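Local coordinates for protein methylenetetrahydrofolate--tRNA-(uracil-5-)-methyltransferase TrmFO (PDB 3G5R) that probably catalyses the folate-dependent methylation of uridine 54 in tRNA to 5-methyluridine, using FAD as cofactor and NADH or NADPH as reductant, at residues M79-L84 against S101-E106; A184-C189 against V259-Q264. All coordinates share one frame; numbering follows the deposited sequence.

The two contacts illustrate how one chain joins its secondary structure by different means. Contact 1 comes first along the sequence and is closed before contact 2 opens; it packs helix 77-84 against helix 97-109 through side chains, on the side of the molecule where FAD is bound. Contact 2 pairs strands 187-191 and 258-264, neighbours in a six-stranded antiparallel sheet, mainly through backbone hydrogen bonds. Their centres lie 45 Å apart, on opposite sides of the chain's centre, with nearest atoms about 29 Å apart. They share no helix, strand or sheet, so each fastens its own part of the MnmG-family fold.

Contact 1: M79-L84 against S101-E106; sequences MEAADL and SGYITE. With CA (calcium ion), chain D.
Tyr103 and Glu80 form the polar end of a near-antiparallel helix packing in the FAD-binding part of the protein. Helices 77-84 and 97-109, linked through the short strands 86-87 and 92-95, have segment axes 140° apart that approach to 9.1 Å. The phenol donates through Tyr103 OH to Glu80 OE1 at 2.5 Å, meeting the anti lone pair of that oxygen, which lies at the ring edge, in its plane. Carboxylate and ring are turned 67° against each other. With CG anti to the backbone N (chi1 173°) and the chain extended beyond it, Glu80 stretches across to the hydroxyl; the same OE1 also takes a salt bridge from Arg107.

The apolar contacts lie alongside. Leu84 CD1 rests over one face of the tyrosine ring, 3.5 Å from Tyr103 CZ, while Ala81 CB approaches the ring obliquely, 3.8 Å from Tyr103 CD2. Ala81 CB also meets Ile104 CG1 at 3.5 Å, tight for two carbons. The side chain of Ile104 lies about 6 Å from that of Leu11, a predicted FAD-binding residue.

At the end of segment 79-84, Leu84 O binds a calcium ion at 2.5 Å, with four waters as further ligands.

A leucine at Tyr103 would probably let Glu80, still paired with Arg107, turn more freely. With two donors on one carboxylate oxygen, the glutamate is likely to stay ionised.

Contact 2: A184-C189 against V259-Q264; sequences ADYLNC and VVQLRQ
Leu187 and Leu262 exchange two backbone hydrogen bonds, Leu187 N to Leu262 O at 3.0 Å and Leu262 N to Leu187 O at 2.8 Å, close to where the direct pairing of the antiparallel strands ends. Cys189 and Val260 form the next hydrogen-bonded pair. Between them Asn188 and Gln261, a non-hydrogen-bonded pair, are joined by their side chains instead: Gln261 NE2 donates to Asn188 OD1 at 2.9 Å, nearly straight at 165° and in the plane of both amides. Gln261 OE1 accepts from Gln182 NE2, and Asn188 ND2 donates to the backbone oxygens of Phe175 and Ala177, so both buried amides are fixed in rotation.

The tight part is the opposite face, that of Leu187, Cys189, Val260 and Leu262. Cys189 SG, placed anti to its own carbonyl carbon (chi1 -56°), reaches Leu262 CD1 at 3.5 Å, and the CB atoms of Leu187 and Leu262 stand 4.0 Å apart.

Toward Tyr186 the pairing gives way to a looser, wetter end. Tyr186 CE1 touches Arg263 CB at 3.6 Å, and the two side chains run side by side, bridged by a water between Tyr186 OH and Arg263 NH1; the guanidinium's stronger partner is Glu265. A second water accepts from Gln264 N and gives a longer bond to Asp185 O. The chemistry thus implies two adjacent inner strands of the six-stranded antiparallel sheet secured by dry pairing, with water taking over toward Tyr186 and Asp185.

Contact 1: M79-L84 against S101-E106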
loop_
_atom_site.group_PDB
_atom_site.type_symbol
_atom_site.label_atom_id
_atom_site.label_comp_id
_atom_site.label_asym_id
_atom_site.label_seq_id
_atom_site.Cartn_x
_atom_site.Cartn_y
_atom_site.Cartn_z
ATOM N N MET A 79 -16.235 7.071 -3.050
ATOM C CA MET A 79 -16.360 8.314 -2.280
ATOM C C MET A 79 -17.801 8.819 -2.237
ATOM O O MET A 79 -18.237 9.360 -1.225
ATOM C CB MET A 79 -15.426 9.403 -2.807
ATOM C CG MET A 79 -13.949 9.122 -2.585
ATOM S SD MET A 79 -13.539 8.784 -0.859
ATOM C CE MET A 79 -13.983 10.346 -0.094
ATOM N N GLU A 80 -18.529 8.648 -3.335
ATOM C CA GLU A 80 -19.951 8.994 -3.383
ATOM C C GLU A 80 -20.733 8.183 -2.343
ATOM O O GLU A 80 -21.488 8.736 -1.521
ATOM C CB GLU A 80 -20.483 8.736 -4.795
ATOM C CG GLU A 80 -21.986 8.902 -4.961
ATOM C CD GLU A 80 -22.422 8.726 -6.406
ATOM O OE1 GLU A 80 -23.471 8.094 -6.638
ATOM O OE2 GLU A 80 -21.711 9.216 -7.307
ATOM N N ALA A 81 -20.540 6.867 -2.376
ATOM C CA ALA A 81 -21.170 5.963 -1.424
ATOM C C ALA A 81 -20.778 6.292 0.018
ATOM O O ALA A 81 -21.612 6.243 0.929
ATOM C CB ALA A 81 -20.812 4.513 -1.758
ATOM N N ALA A 82 -19.509 6.627 0.227
ATOM C CA ALA A 82 -19.036 6.947 1.572
ATOM C C ALA A 82 -19.696 8.219 2.107
ATOM O O ALA A 82 -20.158 8.247 3.249
ATOM C CB ALA A 82 -17.517 7.071 1.601
ATOM N N ASP A 83 -19.748 9.264 1.284
ATOM C CA ASP A 83 -20.338 10.522 1.728
ATOM C C ASP A 83 -21.796 10.308 2.122
ATOM O O ASP A 83 -22.270 10.870 3.109
ATOM C CB ASP A 83 -20.259 11.584 0.629
ATOM C CG ASP A 83 -18.901 12.264 0.558
ATOM O OD1 ASP A 83 -18.155 12.243 1.562
ATOM O OD2 ASP A 83 -18.594 12.842 -0.505
ATOM N N LEU A 84 -22.503 9.499 1.336
ATOM C CA LEU A 84 -23.917 9.235 1.577
ATOM C C LEU A 84 -24.151 8.287 2.744
ATOM O O LEU A 84 -25.260 8.195 3.250
ATOM C CB LEU A 84 -24.581 8.672 0.318
ATOM C CG LEU A 84 -24.596 9.608 -0.887
ATOM C CD1 LEU A 84 -25.105 8.876 -2.126
ATOM C CD2 LEU A 84 -25.445 10.848 -0.607
ATOM N N SER A 101 -22.054 -0.496 1.120
ATOM C CA SER A 101 -21.983 -1.582 0.147
ATOM C C SER A 101 -23.300 -1.747 -0.609
ATOM O O SER A 101 -23.305 -2.107 -1.786
ATOM C CB SER A 101 -21.594 -2.894 0.833
ATOM O OG SER A 101 -22.642 -3.338 1.680
ATOM N N GLY A 102 -24.415 -1.471 0.060
ATOM C CA GLY A 102 -25.716 -1.576 -0.579
ATOM C C GLY A 102 -25.866 -0.587 -1.723
ATOM O O GLY A 102 -26.382 -0.921 -2.792
ATOM N N TYR A 103 -25.409 0.638 -1.494
ATOM C CA TYR A 103 -25.482 1.692 -2.493
ATOM C C TYR A 103 -24.614 1.349 -3.702
ATOM O O TYR A 103 -25.051 1.460 -4.847
ATOM C CB TYR A 103 -25.032 3.020 -1.878
ATOM C CG TYR A 103 -25.161 4.200 -2.805
ATOM C CD1 TYR A 103 -26.346 4.916 -2.885
ATOM C CD2 TYR A 103 -24.096 4.611 -3.594
ATOM C CE1 TYR A 103 -26.470 5.997 -3.732
ATOM C CE2 TYR A 103 -24.211 5.693 -4.440
ATOM C CZ TYR A 103 -25.405 6.381 -4.505
ATOM O OH TYR A 103 -25.540 7.460 -5.342
ATOM N N ILE A 104 -23.383 0.931 -3.435
ATOM C CA ILE A 104 -22.458 0.566 -4.502
ATOM C C ILE A 104 -23.014 -0.578 -5.351
ATOM O O ILE A 104 -22.967 -0.531 -6.580
ATOM C CB ILE A 104 -21.063 0.224 -3.941
ATOM C CG1 ILE A 104 -20.403 1.501 -3.415
ATOM C CG2 ILE A 104 -20.184 -0.430 -5.017
ATOM C CD1 ILE A 104 -19.151 1.263 -2.585
ATOM N N THR A 105 -23.554 -1.597 -4.689
ATOM C CA THR A 105 -24.101 -2.753 -5.391
ATOM C C THR A 105 -25.266 -2.333 -6.283
ATOM O O THR A 105 -25.366 -2.753 -7.432
ATOM C CB THR A 105 -24.556 -3.849 -4.401
ATOM O OG1 THR A 105 -23.459 -4.205 -3.548
ATOM C CG2 THR A 105 -25.028 -5.094 -5.154
ATOM N N GLU A 106 -26.141 -1.483 -5.760
ATOM C CA GLU A 106 -27.290 -1.047 -6.540
ATOM C C GLU A 106 -26.887 -0.204 -7.755
ATOM O O GLU A 106 -27.439 -0.361 -8.848
ATOM C CB GLU A 106 -28.286 -0.301 -5.651
ATOM C CG GLU A 106 -29.016 -1.217 -4.685
ATOM C CD GLU A 106 -29.844 -0.461 -3.667
ATOM O OE1 GLU A 106 -30.167 0.720 -3.917
ATOM O OE2 GLU A 106 -30.175 -1.050 -2.615
HETATM CA CA CA D . -26.978 8.841 4.895
HETATM O O HOH W 1 -28.102 10.206 6.871
HETATM O O HOH W 2 -24.964 9.759 6.380
HETATM O O HOH W 3 -29.638 7.920 5.133
HETATM O O HOH W 4 -28.095 7.017 2.983
#

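Contact 2: A184-C189 against V259-Q264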
loop_
_atom_site.group_PDB
_atom_site.type_symbol
_atom_site.label_atom_id
_atom_site.label_comp_id
_atom_site.label_asym_id
_atom_site.label_seq_id
_atom_site.Cartn_x
_atom_site.Cartn_y
_atom_site.Cartn_z
ATOM N N ALA A 184 26.937 -1.747 0.534
ATOM C CA ALA A 184 27.564 -0.803 1.451
ATOM C C ALA A 184 26.626 0.362 1.774
ATOM O O ALA A 184 27.042 1.351 2.378
ATOM C CB ALA A 184 28.869 -0.290 0.867
ATOM N N ASP A 185 25.360 0.230 1.388
ATOM C CA ASP A 185 24.419 1.348 1.433
ATOM C C ASP A 185 23.383 1.284 2.558
ATOM O O ASP A 185 22.440 2.076 2.575
ATOM C CB ASP A 185 23.695 1.484 0.090
ATOM C CG ASP A 185 24.619 1.917 -1.033
ATOM O OD1 ASP A 185 25.268 2.978 -0.899
ATOM O OD2 ASP A 185 24.689 1.200 -2.056
ATOM N N TYR A 186 23.540 0.353 3.492
ATOM C CA TYR A 186 22.626 0.307 4.627
ATOM C C TYR A 186 22.957 1.398 5.639
ATOM O O TYR A 186 24.116 1.786 5.791
ATOM C CB TYR A 186 22.662 -1.061 5.305
ATOM C CG TYR A 186 22.024 -2.167 4.500
ATOM C CD1 TYR A 186 20.710 -2.552 4.732
ATOM C CD2 TYR A 186 22.737 -2.832 3.512
ATOM C CE1 TYR A 186 20.124 -3.569 4.003
ATOM C CE2 TYR A 186 22.159 -3.848 2.777
ATOM C CZ TYR A 186 20.852 -4.212 3.027
ATOM O OH TYR A 186 20.273 -5.224 2.298
ATOM N N LEU A 187 21.933 1.901 6.320
ATOM C CA LEU A 187 22.144 2.833 7.416
ATOM C C LEU A 187 22.214 2.022 8.704
ATOM O O LEU A 187 21.394 1.136 8.919
ATOM C CB LEU A 187 21.001 3.842 7.484
ATOM C CG LEU A 187 21.254 5.084 8.336
ATOM C CD1 LEU A 187 22.483 5.836 7.828
ATOM C CD2 LEU A 187 20.021 5.982 8.328
ATOM N N ASN A 188 23.207 2.309 9.541
ATOM C CA ASN A 188 23.417 1.549 10.772
ATOM C C ASN A 188 23.276 2.430 12.000
ATOM O O ASN A 188 23.921 3.474 12.099
ATOM C CB ASN A 188 24.794 0.895 10.758
ATOM C CG ASN A 188 24.965 -0.062 9.600
ATOM O OD1 ASN A 188 24.534 -1.210 9.663
ATOM N ND2 ASN A 188 25.585 0.414 8.521
ATOM N N CYS A 189 22.423 2.005 12.932
ATOM C CA CYS A 189 22.231 2.723 14.190
ATOM C C CYS A 189 22.874 1.909 15.303
ATOM O O CYS A 189 22.274 0.953 15.791
ATOM C CB CYS A 189 20.741 2.894 14.490
ATOM S SG CYS A 189 19.770 3.726 13.202
ATOM N N VAL A 259 23.465 -3.353 16.278
ATOM C CA VAL A 259 22.957 -2.281 15.425
ATOM C C VAL A 259 21.491 -2.497 15.094
ATOM O O VAL A 259 20.973 -3.602 15.201
ATOM C CB VAL A 259 23.726 -2.195 14.085
ATOM C CG1 VAL A 259 25.196 -1.847 14.320
ATOM C CG2 VAL A 259 23.593 -3.496 13.310
ATOM N N VAL A 260 20.814 -1.426 14.707
ATOM C CA VAL A 260 19.585 -1.572 13.947
ATOM C C VAL A 260 19.923 -1.052 12.561
ATOM O O VAL A 260 20.461 0.050 12.420
ATOM C CB VAL A 260 18.417 -0.768 14.532
ATOM C CG1 VAL A 260 17.212 -0.836 13.595
ATOM C CG2 VAL A 260 18.047 -1.292 15.918
ATOM N N GLN A 261 19.648 -1.854 11.542
ATOM C CA GLN A 261 19.934 -1.442 10.176
ATOM C C GLN A 261 18.682 -0.904 9.521
ATOM O O GLN A 261 17.580 -1.365 9.805
ATOM C CB GLN A 261 20.467 -2.606 9.350
ATOM C CG GLN A 261 21.840 -3.084 9.754
ATOM C CD GLN A 261 22.464 -3.933 8.671
ATOM O OE1 GLN A 261 21.870 -4.913 8.222
ATOM N NE2 GLN A 261 23.655 -3.549 8.226
ATOM N N LEU A 262 18.864 0.080 8.650
ATOM C CA LEU A 262 17.766 0.587 7.839
ATOM C C LEU A 262 18.111 0.462 6.368
ATOM O O LEU A 262 19.263 0.630 5.974
ATOM C CB LEU A 262 17.451 2.045 8.178
ATOM C CG LEU A 262 16.746 2.233 9.522
ATOM C CD1 LEU A 262 17.757 2.554 10.595
ATOM C CD2 LEU A 262 15.709 3.338 9.418
ATOM N N ARG A 263 17.105 0.157 5.556
ATOM C CA ARG A 263 17.331 0.008 4.127
ATOM C C ARG A 263 16.373 0.893 3.346
ATOM O O ARG A 263 15.238 1.129 3.763
ATOM C CB ARG A 263 17.213 -1.450 3.690
ATOM C CG ARG A 263 15.810 -1.936 3.468
ATOM C CD ARG A 263 15.796 -3.182 2.591
ATOM N NE ARG A 263 14.473 -3.364 2.005
ATOM C CZ ARG A 263 14.115 -4.377 1.227
ATOM N NH1 ARG A 263 14.981 -5.339 0.927
ATOM N NH2 ARG A 263 12.877 -4.422 0.753
ATOM N N GLN A 264 16.858 1.396 2.218
ATOM C CA GLN A 264 16.075 2.289 1.378
ATOM C C GLN A 264 15.004 1.503 0.632
ATOM O O GLN A 264 15.299 0.503 -0.020
ATOM C CB GLN A 264 16.989 3.005 0.386
ATOM C CG GLN A 264 16.280 4.049 -0.467
ATOM C CD GLN A 264 17.219 4.726 -1.442
ATOM O OE1 GLN A 264 16.813 5.164 -2.523
ATOM N NE2 GLN A 264 18.489 4.806 -1.070
HETATM O O HOH W 5 19.613 0.953 1.422
HETATM O O HOH W 6 17.638 -6.187 2.129
#